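Local structure of tail fiber protein (Acinetobacter phage AM24, 5W5P) at residues S184-G189 with D196-A201; Q217-N222 with I239-R244; G223-N228 with Q247-E252; G255-V260 with R272-K277. The protein forms trimeric tailspikes of the phage and probably recognises, and may also degrade, the capsular polysaccharide of its Acinetobacter host. All blocks are in the same frame, centred on the assembly; numbering follows the deposited sequence.

Contact 1. Residues S184-G189 with D196-A201; sequences SKRSIG and DLYTAA
This contact folds back on itself the loop that joins strands 182-184 and 199-204, two successive elements of the parallel beta-helix expected of a phage tailspike. Ser184, the last residue of strand 182-184, and Arg186, in the turn after it, take hold of the backbone at Leu197 and Tyr198. The hydroxyl OG of Ser184 gives a short hydrogen bond, 2.6 Å, to O of Leu197. Arg186 works one residue further on. Its NE and NH2 both point at O of Tyr198, at 2.7 Å and 2.6 Å, a side-on grip on a single atom. The bonds are bent (130° and 132° at the hydrogens), and the oxygen sits somewhat out of the guanidinium plane. With CG between the backbone N and the carbonyl carbon (chi1 63°), an extended chain carries the guanidinium across. NH2 also lies over one face of the Tyr198 ring, but the cation-pi attraction is weak at most. Leu197 is the centre of an inverse gamma turn, and its CD1 is 3.9 Å from O of Arg186. Beside it, CG2 of Thr199 packs on CB of Ser184 at 3.7 Å. Within 184-189, OG of Ser187 bonds O of Ser184 at 2.9 Å and fastens the turn. The polar ends of Tyr198 and Thr199 look elsewhere, to N of Ile158 and O of Pro154. Two adjacent carbonyls are thus gripped by side chains, and the two nitrogens on one oxygen should restrain the rotation of the Arg186 head.

Contact 2. Residues Q217-N222 with I239-R244; sequences QSVVVN and ISALVR
Residues Val219 to Asn222 and Ala241 to Arg244 pair as parallel strands at one end of a seven-strand sheet, with 219-222 outermost within the chain. Val219 faces Ala241, Val221 faces Val243, and Asn222 faces Arg244. Backbone bonds join them, among them N of Val221 to O of Leu242 at 2.8 Å. Just before the strands, two serines exchange bonds. N of Ser218 donates to OG of Ser240, and N of Ser240 donates to OG of Ser218, each at 3.0 Å. The strands belong to the wall of the beta-helix, and each turns a corner from one face to the next, at Val220 and at Leu242-Val243. On one side Val221 and Val243 touch, CB to CG2 at 4.1 Å, and both rest on Met231. On the other side Arg244 runs past Val219. Its chain bends at chi3 (-66°), which lays one guanidinium face over CG2 of Val219, 3.6 Å from CZ of Arg244. The guanidinium edge meets OE1 of Gln217, which lies in its plane. NH1 of Arg244 bonds OE1 of Gln217 at 3.0 Å, and NH2 adds a weak bond. The amide and guanidinium planes are 24° apart. NE forms a salt bridge with Asp275 on the next strand, while NH1 also reaches O of Asn178.

Contact 3. Residues G223-N228 with Q247-E252; sequences GDRLYN and QPRRNE
Arg249 has the largest share of the contact, reaching from a loop to lie between Asp224 and Tyr227; Asp224 and Gln247 come next. Its chain is extended from CG to NE and brings the guanidinium up edge-on to the Tyr227 hydroxyl. NE and NH2 of Arg249 each bond OH of Tyr227 at 2.8 Å, and OH lies in the guanidinium plane. This double bond to one atom should hold the buried guanidinium in one orientation. Ring and guanidinium are nearly coplanar, 27° apart. NH1 of Arg249 makes a short salt bridge, 2.6 Å, to OD1 of Asp224, with the carboxylate turned 87° from the guanidinium plane. NH1 of Arg249 also bonds O of Gln247 at 2.9 Å. One face of the guanidinium lies under O of Asp224, which is not bonded to it. Residues 247-252 lie in the loop between strands 241-244 and 257-258 of the beta-helix, with a type II' turn from Arg249 to Glu252. Asp224, in the turn before strand 226-227, ties down this loop. Its OD1 accepts N of Gln247 at 3.0 Å, from above the carboxylate plane, and its OD2 takes N of Thr246. CB of Gln247 packs on CG of Asp224 at 3.6 Å. NH2 of Arg249 also bonds O of Tyr256, and OH of Tyr227 bonds Asp196.

Contact 4. Residues G255-V260 with R272-K277; sequences GYVQSV and RIIDSK
OG of Ser276 sits against the backbone of Gly255 and Tyr256, 3.3 Å from O of Gly255 and 3.6 Å from CA of Tyr256. Its hydrogen bond goes elsewhere, to O of Ala245. The hydroxyl stands anti to the backbone N (chi1 -171°), which turns it to this side. Gly255 and Ser276 are both buried. Beside this polar spot the contact is apolar. CG1 of Val257 meets CG2 of Ile274 at 4.1 Å, the two side chains crossing at a slant. The same CG1 of Val257 touches CB of Ser276 at 4.2 Å. Strands 257-258 and 274-276 lie on different faces of the parallel beta-helix. The first pairs with strand 279-285, and the second lies in the seven-strand sheet between 241-244 and 294-298. They are not paired with each other as strands; side chains meet side chains or, at Ser276, the backbone of Gly255 and Tyr256. The touching parts run 136° apart. Val282 and Leu298 pack on both Val257 and Ile274, with Val243 added at Val257 and Val284 at Ile274. This is the stacked apolar interior of the helix, where residues of successive coils pile up. The side chains of Tyr256 and Asp275 point away from the contact, the ring to a cation-pi contact with Arg249 and the carboxylate to a salt bridge with Arg244. Lys277 lies at the solvent-exposed edge, with its N 4.0 Å from O of Gly255.

In the fold
The four contacts lie in neighbouring coils of one parallel beta-helix, between residues 184 and 277, in the N-terminal half of the chain. Contact 1 closes first along the sequence. Contacts 2 and 3 then alternate their segments, and contact 4 follows. Centres of contacts 3 and 4 are about 9 Å apart, those of 1 and 3 and of 2 and 4 about 10 Å, and those of 1 and 2 about 17 Å. Strands 241-244 and 272-276 adjoin in one sheet, so contacts 2 and 4 share it. Strands 199-204 and 226-227 adjoin in another face and link contacts 1 and 3. The Tyr198 and Tyr227 rings pack together there. These links join successive coils of the trimeric spike.

Contact 1. Residues S184-G189 with D196-A201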
loop_
_atom_site.group_PDB
_atom_site.type_symbol
_atom_site.label_atom_id
_atom_site.label_comp_id
_atom_site.label_asym_id
_atom_site.label_seq_id
_atom_site.Cartn_x
_atom_site.Cartn_y
_atom_site.Cartn_z
ATOM N N SER A 184 24.469 -18.720 3.522
ATOM C CA SER A 184 25.103 -18.574 4.821
ATOM C C SER A 184 26.404 -19.362 4.849
ATOM O O SER A 184 26.482 -20.478 4.326
ATOM C CB SER A 184 24.172 -19.050 5.934
ATOM O OG SER A 184 24.021 -20.459 5.895
ATOM N N LYS A 185 27.436 -18.769 5.455
ATOM C CA LYS A 185 28.723 -19.452 5.545
ATOM C C LYS A 185 28.617 -20.732 6.362
ATOM O O LYS A 185 29.261 -21.736 6.035
ATOM C CB LYS A 185 29.781 -18.524 6.140
ATOM C CG LYS A 185 31.180 -19.132 6.182
ATOM C CD LYS A 185 32.184 -18.189 6.840
ATOM C CE LYS A 185 33.188 -17.654 5.835
ATOM N NZ LYS A 185 34.517 -18.326 5.932
ATOM N N ARG A 186 27.803 -20.729 7.423
ATOM C CA ARG A 186 27.768 -21.891 8.304
ATOM C C ARG A 186 27.015 -23.069 7.704
ATOM O O ARG A 186 27.053 -24.161 8.282
ATOM C CB ARG A 186 27.168 -21.524 9.661
ATOM C CG ARG A 186 25.730 -21.057 9.632
ATOM C CD ARG A 186 25.223 -20.882 11.048
ATOM N NE ARG A 186 23.901 -20.269 11.098
ATOM C CZ ARG A 186 23.175 -20.147 12.208
ATOM N NH1 ARG A 186 23.643 -20.598 13.362
ATOM N NH2 ARG A 186 21.982 -19.571 12.168
ATOM N N SER A 187 26.347 -22.883 6.567
ATOM C CA SER A 187 25.741 -23.990 5.838
ATOM C C SER A 187 26.690 -24.633 4.835
ATOM O O SER A 187 26.382 -25.716 4.325
ATOM C CB SER A 187 24.484 -23.517 5.103
ATOM O OG SER A 187 24.822 -22.791 3.932
ATOM N N ILE A 188 27.828 -24.004 4.536
ATOM C CA ILE A 188 28.768 -24.575 3.580
ATOM C C ILE A 188 29.400 -25.825 4.178
ATOM O O ILE A 188 29.958 -25.795 5.281
ATOM C CB ILE A 188 29.830 -23.540 3.184
ATOM C CG1 ILE A 188 29.173 -22.366 2.454
ATOM C CG2 ILE A 188 30.906 -24.187 2.315
ATOM C CD1 ILE A 188 30.093 -21.192 2.216
ATOM N N GLY A 189 29.324 -26.932 3.438
ATOM C CA GLY A 189 29.698 -28.230 3.944
ATOM C C GLY A 189 28.559 -29.011 4.566
ATOM O O GLY A 189 28.687 -30.227 4.750
ATOM N N ASP A 196 18.499 -25.108 11.099
ATOM C CA ASP A 196 18.277 -23.744 10.615
ATOM C C ASP A 196 19.602 -22.978 10.589
ATOM O O ASP A 196 19.843 -22.045 11.356
ATOM C CB ASP A 196 17.235 -23.038 11.471
ATOM C CG ASP A 196 16.400 -22.056 10.674
ATOM O OD1 ASP A 196 16.568 -22.011 9.435
ATOM O OD2 ASP A 196 15.578 -21.328 11.282
ATOM N N LEU A 197 20.462 -23.386 9.657
ATOM C CA LEU A 197 21.802 -22.811 9.525
ATOM C C LEU A 197 21.733 -21.543 8.675
ATOM O O LEU A 197 22.299 -21.444 7.585
ATOM C CB LEU A 197 22.760 -23.834 8.933
ATOM C CG LEU A 197 22.696 -25.231 9.553
ATOM C CD1 LEU A 197 23.708 -26.157 8.892
ATOM C CD2 LEU A 197 22.944 -25.151 11.051
ATOM N N TYR A 198 21.022 -20.558 9.208
ATOM C CA TYR A 198 20.723 -19.326 8.495
ATOM C C TYR A 198 21.639 -18.193 8.943
ATOM O O TYR A 198 22.402 -18.304 9.903
ATOM C CB TYR A 198 19.257 -18.926 8.718
ATOM C CG TYR A 198 19.018 -18.274 10.066
ATOM C CD1 TYR A 198 18.844 -19.045 11.210
ATOM C CD2 TYR A 198 18.981 -16.888 10.197
ATOM C CE1 TYR A 198 18.637 -18.460 12.442
ATOM C CE2 TYR A 198 18.775 -16.293 11.428
ATOM C CZ TYR A 198 18.606 -17.083 12.546
ATOM O OH TYR A 198 18.405 -16.491 13.770
ATOM N N THR A 199 21.535 -17.077 8.230
ATOM C CA THR A 199 22.061 -15.807 8.711
ATOM C C THR A 199 21.148 -14.714 8.174
ATOM O O THR A 199 20.522 -14.881 7.124
ATOM C CB THR A 199 23.530 -15.604 8.298
ATOM O OG1 THR A 199 24.040 -14.406 8.897
ATOM C CG2 THR A 199 23.677 -15.525 6.782
ATOM N N ALA A 200 21.040 -13.608 8.917
ATOM C CA ALA A 200 19.989 -12.626 8.675
ATOM C C ALA A 200 20.560 -11.218 8.566
ATOM O O ALA A 200 21.704 -10.952 8.942
ATOM C CB ALA A 200 18.920 -12.669 9.780
ATOM N N ALA A 201 19.714 -10.319 8.043
ATOM C CA ALA A 201 19.981 -8.897 7.832
ATOM C C ALA A 201 20.937 -8.671 6.667
ATOM O O ALA A 201 22.149 -8.530 6.865
ATOM C CB ALA A 201 20.524 -8.234 9.101
#

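Contact 2. Residues Q217-N222 with I239-R244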
loop_
_atom_site.group_PDB
_atom_site.type_symbol
_atom_site.label_atom_id
_atom_site.label_comp_id
_atom_site.label_asym_id
_atom_site.label_seq_id
_atom_site.Cartn_x
_atom_site.Cartn_y
_atom_site.Cartn_z
ATOM N N GLN A 217 21.636 -22.812 -15.077
ATOM C CA GLN A 217 20.988 -22.421 -13.833
ATOM C C GLN A 217 21.733 -21.260 -13.188
ATOM O O GLN A 217 22.959 -21.307 -13.040
ATOM C CB GLN A 217 20.906 -23.610 -12.875
ATOM C CG GLN A 217 19.787 -24.589 -13.210
ATOM C CD GLN A 217 18.427 -23.912 -13.318
ATOM O OE1 GLN A 217 17.952 -23.289 -12.370
ATOM N NE2 GLN A 217 17.795 -24.036 -14.476
ATOM N N SER A 218 20.983 -20.220 -12.805
ATOM C CA SER A 218 21.537 -19.051 -12.127
ATOM C C SER A 218 20.574 -18.617 -11.034
ATOM O O SER A 218 19.464 -18.158 -11.321
ATOM C CB SER A 218 21.784 -17.906 -13.105
ATOM O OG SER A 218 20.635 -17.635 -13.888
ATOM N N VAL A 219 21.001 -18.744 -9.783
ATOM C CA VAL A 219 20.230 -18.322 -8.621
ATOM C C VAL A 219 21.107 -17.386 -7.804
ATOM O O VAL A 219 22.282 -17.685 -7.570
ATOM C CB VAL A 219 19.769 -19.523 -7.773
ATOM C CG1 VAL A 219 19.113 -19.045 -6.478
ATOM C CG2 VAL A 219 18.829 -20.426 -8.585
ATOM N N VAL A 220 20.547 -16.250 -7.385
ATOM C CA VAL A 220 21.328 -15.218 -6.702
ATOM C C VAL A 220 21.330 -15.471 -5.199
ATOM O O VAL A 220 22.395 -15.598 -4.582
ATOM C CB VAL A 220 20.800 -13.807 -7.019
ATOM C CG1 VAL A 220 21.674 -12.746 -6.353
ATOM C CG2 VAL A 220 20.738 -13.590 -8.525
ATOM N N VAL A 221 20.145 -15.560 -4.599
ATOM C CA VAL A 221 20.000 -15.703 -3.156
ATOM C C VAL A 221 19.498 -17.108 -2.848
ATOM O O VAL A 221 18.488 -17.553 -3.407
ATOM C CB VAL A 221 19.047 -14.640 -2.582
ATOM C CG1 VAL A 221 18.678 -14.977 -1.140
ATOM C CG2 VAL A 221 19.676 -13.252 -2.665
ATOM N N ASN A 222 20.206 -17.803 -1.959
ATOM C CA ASN A 222 19.746 -19.078 -1.415
ATOM C C ASN A 222 18.796 -18.771 -0.269
ATOM O O ASN A 222 19.228 -18.441 0.839
ATOM C CB ASN A 222 20.919 -19.929 -0.942
ATOM C CG ASN A 222 20.512 -21.354 -0.610
ATOM O OD1 ASN A 222 19.387 -21.608 -0.174
ATOM N ND2 ASN A 222 21.430 -22.293 -0.814
ATOM N N ILE A 239 18.006 -14.520 -15.267
ATOM C CA ILE A 239 18.306 -15.204 -14.015
ATOM C C ILE A 239 17.216 -16.235 -13.755
ATOM O O ILE A 239 16.023 -15.915 -13.799
ATOM C CB ILE A 239 18.424 -14.202 -12.853
ATOM C CG1 ILE A 239 19.620 -13.276 -13.093
ATOM C CG2 ILE A 239 18.494 -14.926 -11.502
ATOM C CD1 ILE A 239 20.955 -13.873 -12.687
ATOM N N SER A 240 17.622 -17.477 -13.486
ATOM C CA SER A 240 16.647 -18.554 -13.332
ATOM C C SER A 240 15.751 -18.321 -12.121
ATOM O O SER A 240 14.557 -18.645 -12.149
ATOM C CB SER A 240 17.367 -19.898 -13.217
ATOM O OG SER A 240 18.382 -20.015 -14.203
ATOM N N ALA A 241 16.312 -17.766 -11.049
ATOM C CA ALA A 241 15.546 -17.450 -9.853
ATOM C C ALA A 241 16.331 -16.443 -9.031
ATOM O O ALA A 241 17.523 -16.641 -8.788
ATOM C CB ALA A 241 15.261 -18.707 -9.020
ATOM N N LEU A 242 15.669 -15.366 -8.607
ATOM C CA LEU A 242 16.305 -14.447 -7.671
ATOM C C LEU A 242 16.506 -15.122 -6.320
ATOM O O LEU A 242 17.586 -15.031 -5.721
ATOM C CB LEU A 242 15.469 -13.174 -7.520
ATOM C CG LEU A 242 15.738 -12.024 -8.492
ATOM C CD1 LEU A 242 15.347 -12.387 -9.926
ATOM C CD2 LEU A 242 15.012 -10.760 -8.036
ATOM N N VAL A 243 15.475 -15.808 -5.830
ATOM C CA VAL A 243 15.522 -16.544 -4.571
ATOM C C VAL A 243 15.021 -17.959 -4.820
ATOM O O VAL A 243 13.990 -18.152 -5.471
ATOM C CB VAL A 243 14.679 -15.871 -3.468
ATOM C CG1 VAL A 243 14.891 -16.581 -2.133
ATOM C CG2 VAL A 243 15.024 -14.399 -3.355
ATOM N N ARG A 244 15.746 -18.944 -4.299
ATOM C CA ARG A 244 15.339 -20.336 -4.378
ATOM C C ARG A 244 15.562 -20.971 -3.015
ATOM O O ARG A 244 16.507 -20.615 -2.304
ATOM C CB ARG A 244 16.120 -21.091 -5.465
ATOM C CG ARG A 244 15.822 -22.579 -5.527
ATOM C CD ARG A 244 16.404 -23.227 -6.773
ATOM N NE ARG A 244 15.758 -22.736 -7.985
ATOM C CZ ARG A 244 16.234 -22.903 -9.218
ATOM N NH1 ARG A 244 17.364 -23.571 -9.419
ATOM N NH2 ARG A 244 15.574 -22.406 -10.253
#

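Contact 3. Residues G223-N228 with Q247-E252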
loop_
_atom_site.group_PDB
_atom_site.type_symbol
_atom_site.label_atom_id
_atom_site.label_comp_id
_atom_site.label_asym_id
_atom_site.label_seq_id
_atom_site.Cartn_x
_atom_site.Cartn_y
_atom_site.Cartn_z
ATOM N N GLY A 223 17.492 -18.878 -0.533
ATOM C CA GLY A 223 16.493 -18.560 0.472
ATOM C C GLY A 223 16.371 -19.577 1.587
ATOM O O GLY A 223 15.673 -19.302 2.570
ATOM N N ASP A 224 17.012 -20.743 1.454
ATOM C CA ASP A 224 17.056 -21.694 2.559
ATOM C C ASP A 224 17.873 -21.160 3.723
ATOM O O ASP A 224 17.633 -21.548 4.873
ATOM C CB ASP A 224 17.657 -23.026 2.104
ATOM C CG ASP A 224 16.718 -23.844 1.249
ATOM O OD1 ASP A 224 15.561 -24.082 1.665
ATOM O OD2 ASP A 224 17.148 -24.262 0.154
ATOM N N ARG A 225 18.854 -20.290 3.444
ATOM C CA ARG A 225 19.855 -19.888 4.427
ATOM C C ARG A 225 19.947 -18.389 4.654
ATOM O O ARG A 225 20.643 -17.972 5.586
ATOM C CB ARG A 225 21.248 -20.400 4.017
ATOM C CG ARG A 225 21.283 -21.852 3.614
ATOM C CD ARG A 225 20.667 -22.758 4.674
ATOM N NE ARG A 225 20.793 -24.172 4.334
ATOM C CZ ARG A 225 20.356 -25.165 5.100
ATOM N NH1 ARG A 225 19.752 -24.898 6.251
ATOM N NH2 ARG A 225 20.503 -26.425 4.708
ATOM N N LEU A 226 19.268 -17.573 3.849
ATOM C CA LEU A 226 19.326 -16.120 3.953
ATOM C C LEU A 226 17.936 -15.603 4.297
ATOM O O LEU A 226 17.023 -15.666 3.465
ATOM C CB LEU A 226 19.841 -15.505 2.650
ATOM C CG LEU A 226 21.295 -15.862 2.319
ATOM C CD1 LEU A 226 21.818 -15.096 1.106
ATOM C CD2 LEU A 226 22.178 -15.618 3.526
ATOM N N TYR A 227 17.777 -15.107 5.523
ATOM C CA TYR A 227 16.533 -14.520 5.998
ATOM C C TYR A 227 16.710 -13.020 6.180
ATOM O O TYR A 227 17.832 -12.508 6.235
ATOM C CB TYR A 227 16.088 -15.141 7.328
ATOM C CG TYR A 227 15.896 -16.644 7.317
ATOM C CD1 TYR A 227 15.700 -17.335 6.127
ATOM C CD2 TYR A 227 15.892 -17.370 8.510
ATOM C CE1 TYR A 227 15.524 -18.707 6.120
ATOM C CE2 TYR A 227 15.711 -18.747 8.512
ATOM C CZ TYR A 227 15.530 -19.408 7.314
ATOM O OH TYR A 227 15.349 -20.770 7.296
ATOM N N ASN A 228 15.582 -12.321 6.294
ATOM C CA ASN A 228 15.553 -10.873 6.479
ATOM C C ASN A 228 16.394 -10.178 5.405
ATOM O O ASN A 228 17.394 -9.515 5.685
ATOM C CB ASN A 228 16.016 -10.488 7.887
ATOM C CG ASN A 228 15.076 -10.991 8.979
ATOM O OD1 ASN A 228 14.323 -11.944 8.782
ATOM N ND2 ASN A 228 15.131 -10.355 10.141
ATOM N N GLN A 247 15.308 -26.859 0.606
ATOM C CA GLN A 247 15.808 -27.746 1.648
ATOM C C GLN A 247 14.819 -27.823 2.802
ATOM O O GLN A 247 14.617 -26.816 3.500
ATOM C CB GLN A 247 17.174 -27.277 2.150
ATOM C CG GLN A 247 18.319 -27.542 1.183
ATOM C CD GLN A 247 18.477 -29.015 0.846
ATOM O OE1 GLN A 247 18.270 -29.887 1.696
ATOM N NE2 GLN A 247 18.859 -29.300 -0.396
ATOM N N PRO A 248 14.192 -28.974 3.047
ATOM C CA PRO A 248 13.308 -29.095 4.213
ATOM C C PRO A 248 14.080 -28.919 5.511
ATOM O O PRO A 248 15.190 -29.433 5.672
ATOM C CB PRO A 248 12.741 -30.517 4.088
ATOM C CG PRO A 248 13.021 -30.935 2.673
ATOM C CD PRO A 248 14.275 -30.228 2.282
ATOM N N ARG A 249 13.483 -28.179 6.439
ATOM C CA ARG A 249 14.107 -27.933 7.730
ATOM C C ARG A 249 13.046 -27.451 8.706
ATOM O O ARG A 249 11.977 -26.982 8.308
ATOM C CB ARG A 249 15.237 -26.910 7.617
ATOM C CG ARG A 249 14.763 -25.522 7.264
ATOM C CD ARG A 249 15.856 -24.732 6.582
ATOM N NE ARG A 249 15.401 -23.394 6.229
ATOM C CZ ARG A 249 14.826 -23.080 5.075
ATOM N NH1 ARG A 249 14.642 -24.010 4.145
ATOM N NH2 ARG A 249 14.442 -21.829 4.850
ATOM N N ARG A 250 13.361 -27.581 9.994
ATOM C CA ARG A 250 12.486 -27.161 11.099
ATOM C C ARG A 250 11.157 -27.902 10.962
ATOM O O ARG A 250 11.170 -29.136 10.832
ATOM C CB ARG A 250 12.395 -25.643 11.112
ATOM C CG ARG A 250 13.646 -24.977 11.628
ATOM C CD ARG A 250 13.378 -24.259 12.933
ATOM N NE ARG A 250 12.888 -22.903 12.710
ATOM C CZ ARG A 250 11.741 -22.435 13.188
ATOM N NH1 ARG A 250 10.960 -23.214 13.923
ATOM N NH2 ARG A 250 11.377 -21.184 12.935
ATOM N N ASN A 251 10.015 -27.212 10.985
ATOM C CA ASN A 251 8.701 -27.836 10.925
ATOM C C ASN A 251 8.193 -28.023 9.503
ATOM O O ASN A 251 7.012 -28.341 9.323
ATOM C CB ASN A 251 7.680 -27.000 11.706
ATOM C CG ASN A 251 8.217 -26.501 13.032
ATOM O OD1 ASN A 251 8.500 -27.287 13.934
ATOM N ND2 ASN A 251 8.354 -25.184 13.159
ATOM N N GLU A 252 9.035 -27.823 8.493
ATOM C CA GLU A 252 8.595 -27.834 7.107
ATOM C C GLU A 252 9.135 -29.052 6.375
ATOM O O GLU A 252 10.287 -29.449 6.572
ATOM C CB GLU A 252 9.032 -26.559 6.385
ATOM C CG GLU A 252 8.584 -25.282 7.068
ATOM C CD GLU A 252 7.084 -25.236 7.304
ATOM O OE1 GLU A 252 6.316 -25.711 6.436
ATOM O OE2 GLU A 252 6.674 -24.712 8.361
#

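Contact 4. Residues G255-V260 with R272-K277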
loop_
_atom_site.group_PDB
_atom_site.type_symbol
_atom_site.label_atom_id
_atom_site.label_comp_id
_atom_site.label_asym_id
_atom_site.label_seq_id
_atom_site.Cartn_x
_atom_site.Cartn_y
_atom_site.Cartn_z
ATOM N N GLY A 255 11.432 -26.871 1.263
ATOM C CA GLY A 255 12.114 -25.616 1.478
ATOM C C GLY A 255 11.137 -24.469 1.639
ATOM O O GLY A 255 9.962 -24.558 1.289
ATOM N N TYR A 256 11.631 -23.365 2.185
ATOM C CA TYR A 256 10.798 -22.187 2.343
ATOM C C TYR A 256 11.664 -20.938 2.386
ATOM O O TYR A 256 12.864 -20.994 2.662
ATOM C CB TYR A 256 9.931 -22.275 3.603
ATOM C CG TYR A 256 10.694 -22.373 4.903
ATOM C CD1 TYR A 256 11.095 -23.605 5.401
ATOM C CD2 TYR A 256 10.992 -21.235 5.640
ATOM C CE1 TYR A 256 11.782 -23.702 6.597
ATOM C CE2 TYR A 256 11.684 -21.317 6.832
ATOM C CZ TYR A 256 12.074 -22.555 7.310
ATOM O OH TYR A 256 12.760 -22.641 8.500
ATOM N N VAL A 257 11.031 -19.806 2.099
ATOM C CA VAL A 257 11.653 -18.495 2.214
ATOM C C VAL A 257 11.038 -17.792 3.415
ATOM O O VAL A 257 9.881 -18.038 3.781
ATOM C CB VAL A 257 11.484 -17.663 0.923
ATOM C CG1 VAL A 257 12.072 -18.409 -0.276
ATOM C CG2 VAL A 257 10.025 -17.327 0.680
ATOM N N GLN A 258 11.822 -16.925 4.050
ATOM C CA GLN A 258 11.361 -16.254 5.258
ATOM C C GLN A 258 11.847 -14.813 5.258
ATOM O O GLN A 258 13.056 -14.562 5.214
ATOM C CB GLN A 258 11.837 -17.001 6.508
ATOM C CG GLN A 258 11.685 -16.227 7.788
ATOM C CD GLN A 258 12.201 -16.988 8.992
ATOM O OE1 GLN A 258 12.586 -16.391 9.995
ATOM N NE2 GLN A 258 12.190 -18.314 8.910
ATOM N N SER A 259 10.906 -13.873 5.299
ATOM C CA SER A 259 11.188 -12.442 5.378
ATOM C C SER A 259 12.129 -12.002 4.255
ATOM O O SER A 259 13.282 -11.633 4.472
ATOM C CB SER A 259 11.763 -12.075 6.751
ATOM O OG SER A 259 10.799 -12.227 7.776
ATOM N N VAL A 260 11.592 -12.059 3.039
ATOM C CA VAL A 260 12.292 -11.619 1.837
ATOM C C VAL A 260 11.470 -10.503 1.208
ATOM O O VAL A 260 10.276 -10.686 0.937
ATOM C CB VAL A 260 12.510 -12.772 0.844
ATOM C CG1 VAL A 260 13.070 -12.244 -0.482
ATOM C CG2 VAL A 260 13.440 -13.818 1.441
ATOM N N ARG A 272 12.052 -17.226 -12.814
ATOM C CA ARG A 272 11.249 -17.083 -11.609
ATOM C C ARG A 272 11.800 -15.929 -10.790
ATOM O O ARG A 272 12.998 -15.636 -10.833
ATOM C CB ARG A 272 11.248 -18.352 -10.740
ATOM C CG ARG A 272 10.745 -19.608 -11.424
ATOM C CD ARG A 272 9.236 -19.708 -11.374
ATOM N NE ARG A 272 8.781 -21.027 -11.815
ATOM C CZ ARG A 272 8.445 -21.317 -13.068
ATOM N NH1 ARG A 272 8.048 -22.543 -13.379
ATOM N NH2 ARG A 272 8.504 -20.380 -14.008
ATOM N N ILE A 273 10.913 -15.269 -10.049
ATOM C CA ILE A 273 11.363 -14.334 -9.026
ATOM C C ILE A 273 11.700 -15.085 -7.746
ATOM O O ILE A 273 12.809 -14.970 -7.210
ATOM C CB ILE A 273 10.300 -13.248 -8.780
ATOM C CG1 ILE A 273 9.989 -12.492 -10.072
ATOM C CG2 ILE A 273 10.770 -12.285 -7.712
ATOM C CD1 ILE A 273 8.884 -11.454 -9.917
ATOM N N ILE A 274 10.753 -15.876 -7.249
ATOM C CA ILE A 274 10.951 -16.747 -6.099
ATOM C C ILE A 274 10.565 -18.159 -6.514
ATOM O O ILE A 274 9.508 -18.367 -7.119
ATOM C CB ILE A 274 10.124 -16.292 -4.880
ATOM C CG1 ILE A 274 10.560 -14.897 -4.429
ATOM C CG2 ILE A 274 10.253 -17.294 -3.742
ATOM C CD1 ILE A 274 9.859 -14.421 -3.171
ATOM N N ASP A 275 11.425 -19.125 -6.201
ATOM C CA ASP A 275 11.217 -20.521 -6.576
ATOM C C ASP A 275 11.293 -21.374 -5.312
ATOM O O ASP A 275 12.390 -21.713 -4.856
ATOM C CB ASP A 275 12.250 -20.957 -7.611
ATOM C CG ASP A 275 12.018 -22.364 -8.110
ATOM O OD1 ASP A 275 12.999 -23.019 -8.525
ATOM O OD2 ASP A 275 10.854 -22.813 -8.091
ATOM N N SER A 276 10.139 -21.719 -4.748
ATOM C CA SER A 276 10.095 -22.547 -3.547
ATOM C C SER A 276 8.695 -23.154 -3.420
ATOM O O SER A 276 7.926 -23.176 -4.388
ATOM C CB SER A 276 10.500 -21.720 -2.315
ATOM O OG SER A 276 10.666 -22.557 -1.188
ATOM N N LYS A 277 8.369 -23.654 -2.228
ATOM C CA LYS A 277 7.065 -24.243 -1.959
ATOM C C LYS A 277 6.369 -23.644 -0.747
ATOM O O LYS A 277 5.200 -23.963 -0.510
ATOM C CB LYS A 277 7.193 -25.762 -1.753
ATOM C CG LYS A 277 7.709 -26.517 -2.972
ATOM C CD LYS A 277 6.711 -26.437 -4.115
ATOM C CE LYS A 277 7.034 -27.418 -5.225
ATOM N NZ LYS A 277 5.912 -27.487 -6.204
#